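PDB 4O7J: CarG from Serratia, which probably confers intrinsic resistance to carbapenem antibiotics, and resembles lysozyme inhibitors in its structure. Local coordinates for residues Thr135-Tyr140 / Tyr147-Glu152. Numbering follows the deposited sequence.
Sequences TAQRSY and YQEVDE
Glu149 sends its carboxylate into the loop at Ala136-Arg138, where three donors grip its two oxygens. The bond from Gln137 N to Glu149 OE1 is short and nearly straight (2.8 Å, N-H...O 173°) and enters on the syn lone pair. Arg138 N reaches the syn lone pair of Glu149 OE2 at 3.2 Å, a more bent approach at 139°. The anti lone pair of Glu149 OE2 is left to the hydroxyl of Tyr140, which donates over 2.6 Å. The contact ties the loop leaving strand 126-135, outermost in this chain's four-stranded antiparallel sheet, to the 3-10 segment that ends at Glu149, shortly before helix 152-155. Tyr140 also packs on Val107 of the adjacent strand. With both successive amides and the phenol engaged, rotation of the carboxylate should be restrained. Its plane lies 53° from that of the Tyr140 ring, and Glu149 OE2 lies at the ring edge, 3.4 Å from Tyr140 CE2. From CB to the carboxylate the Glu149 side chain is stretched out, long enough to bridge backbones whose closest CA atoms, Ala136 and Glu149, are 7.1 Å apart. Ala136 closes the tight side, its CB 3.6 Å from Glu149 OE1. The solvent side is looser: Gln148 OE1 comes no nearer than 3.8 Å to Tyr140 CE1, while Arg138 touches Glu149 OE2 through CB and its extended chain carries the guanidinium away.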
loop_
_atom_site.group_PDB
_atom_site.type_symbol
_atom_site.label_atom_id
_atom_site.label_comp_id
_atom_site.label_asym_id
_atom_site.label_seq_id
_atom_site.Cartn_x
_atom_site.Cartn_y
_atom_site.Cartn_z
ATOM N N THR A 135 -27.270 0.397 8.162
ATOM C CA THR A 135 -27.740 -0.419 7.101
ATOM C C THR A 135 -28.425 0.464 6.118
ATOM O O THR A 135 -29.272 1.286 6.503
ATOM C CB THR A 135 -28.733 -1.479 7.601
ATOM O OG1 THR A 135 -28.175 -2.159 8.714
ATOM C CG2 THR A 135 -29.049 -2.453 6.539
ATOM N N ALA A 136 -28.062 0.362 4.823
ATOM C CA ALA A 136 -28.761 1.170 3.882
ATOM C C ALA A 136 -30.270 0.770 3.874
ATOM O O ALA A 136 -30.627 -0.364 4.101
ATOM C CB ALA A 136 -28.157 1.036 2.494
ATOM N N GLN A 137 -31.123 1.711 3.534
ATOM C CA GLN A 137 -32.568 1.514 3.581
ATOM C C GLN A 137 -33.168 0.890 2.338
ATOM O O GLN A 137 -34.294 0.526 2.336
ATOM C CB GLN A 137 -33.220 2.846 4.023
ATOM C CG GLN A 137 -32.818 3.059 5.480
ATOM C CD GLN A 137 -33.372 4.367 6.059
ATOM O OE1 GLN A 137 -34.572 4.541 6.140
ATOM N NE2 GLN A 137 -32.487 5.273 6.434
ATOM N N ARG A 138 -32.392 0.746 1.271
ATOM C CA ARG A 138 -32.789 0.054 0.110
ATOM C C ARG A 138 -31.784 -1.077 -0.112
ATOM O O ARG A 138 -30.649 -1.017 0.378
ATOM C CB ARG A 138 -32.729 1.082 -1.011
ATOM C CG ARG A 138 -33.267 0.647 -2.316
ATOM C CD ARG A 138 -33.341 1.830 -3.278
ATOM N NE ARG A 138 -34.302 1.511 -4.326
ATOM C CZ ARG A 138 -35.628 1.591 -4.181
ATOM N NH1 ARG A 138 -36.170 2.005 -3.034
ATOM N NH2 ARG A 138 -36.419 1.258 -5.196
ATOM N N SER A 139 -32.250 -2.116 -0.788
ATOM C CA SER A 139 -31.403 -3.210 -1.218
ATOM C C SER A 139 -30.884 -2.926 -2.654
ATOM O O SER A 139 -31.556 -2.245 -3.454
ATOM C CB SER A 139 -32.178 -4.509 -1.129
ATOM O OG SER A 139 -33.209 -4.475 -2.094
ATOM N N TYR A 140 -29.651 -3.362 -2.941
ATOM C CA TYR A 140 -28.931 -2.958 -4.166
ATOM C C TYR A 140 -28.193 -4.144 -4.750
ATOM O O TYR A 140 -27.769 -5.034 -4.022
ATOM C CB TYR A 140 -27.867 -1.867 -3.872
ATOM C CG TYR A 140 -28.412 -0.546 -3.365
ATOM C CD1 TYR A 140 -29.011 0.361 -4.237
ATOM C CD2 TYR A 140 -28.377 -0.239 -2.036
ATOM C CE1 TYR A 140 -29.497 1.607 -3.794
ATOM C CE2 TYR A 140 -28.842 0.983 -1.580
ATOM C CZ TYR A 140 -29.427 1.881 -2.456
ATOM O OH TYR A 140 -29.889 3.059 -1.961
ATOM N N TYR A 147 -24.108 4.484 -1.836
ATOM C CA TYR A 147 -23.477 5.806 -1.492
ATOM C C TYR A 147 -24.480 6.933 -1.813
ATOM O O TYR A 147 -24.350 8.046 -1.317
ATOM C CB TYR A 147 -22.182 6.070 -2.273
ATOM C CG TYR A 147 -21.025 5.240 -1.807
ATOM C CD1 TYR A 147 -20.625 5.275 -0.492
ATOM C CD2 TYR A 147 -20.327 4.445 -2.653
ATOM C CE1 TYR A 147 -19.640 4.479 -0.018
ATOM C CE2 TYR A 147 -19.308 3.675 -2.196
ATOM C CZ TYR A 147 -18.953 3.700 -0.862
ATOM O OH TYR A 147 -17.877 2.957 -0.454
ATOM N N GLN A 148 -25.483 6.627 -2.602
ATOM C CA GLN A 148 -26.570 7.617 -2.862
ATOM C C GLN A 148 -27.293 7.995 -1.563
ATOM O O GLN A 148 -27.925 9.055 -1.498
ATOM C CB GLN A 148 -27.542 7.014 -3.876
ATOM C CG GLN A 148 -26.820 6.595 -5.191
ATOM C CD GLN A 148 -27.476 5.540 -6.117
ATOM O OE1 GLN A 148 -28.302 4.723 -5.711
ATOM N NE2 GLN A 148 -27.044 5.555 -7.394
ATOM N N GLU A 149 -27.253 7.147 -0.524
ATOM C CA GLU A 149 -27.906 7.460 0.737
ATOM C C GLU A 149 -26.992 8.239 1.716
ATOM O O GLU A 149 -27.425 8.591 2.804
ATOM C CB GLU A 149 -28.387 6.180 1.453
ATOM C CG GLU A 149 -29.258 5.303 0.559
ATOM C CD GLU A 149 -29.939 4.114 1.293
ATOM O OE1 GLU A 149 -29.990 4.112 2.518
ATOM O OE2 GLU A 149 -30.369 3.150 0.582
ATOM N N VAL A 150 -25.737 8.447 1.377
ATOM C CA VAL A 150 -24.868 9.057 2.365
ATOM C C VAL A 150 -25.207 10.548 2.499
ATOM O O VAL A 150 -25.442 11.234 1.522
ATOM C CB VAL A 150 -23.386 8.843 2.139
ATOM C CG1 VAL A 150 -23.034 7.399 2.287
ATOM C CG2 VAL A 150 -22.966 9.393 0.822
ATOM N N ASP A 151 -25.275 11.007 3.721
ATOM C CA ASP A 151 -25.456 12.442 3.918
ATOM C C ASP A 151 -24.727 12.925 5.129
ATOM O O ASP A 151 -24.163 12.147 5.894
ATOM C CB ASP A 151 -26.959 12.796 3.899
ATOM C CG ASP A 151 -27.752 12.146 5.017
ATOM O OD1 ASP A 151 -27.163 11.634 5.999
ATOM O OD2 ASP A 151 -29.014 12.164 4.923
ATOM N N GLU A 152 -24.793 14.259 5.351
ATOM C CA GLU A 152 -24.117 14.892 6.454
ATOM C C GLU A 152 -24.412 14.219 7.803
ATOM O O GLU A 152 -23.486 13.984 8.658
ATOM C CB GLU A 152 -24.393 16.433 6.415
ATOM C CG GLU A 152 -25.814 16.924 6.039
ATOM C CD GLU A 152 -26.460 16.430 4.709
ATOM O OE1 GLU A 152 -25.776 16.159 3.680
ATOM O OE2 GLU A 152 -27.734 16.348 4.692
#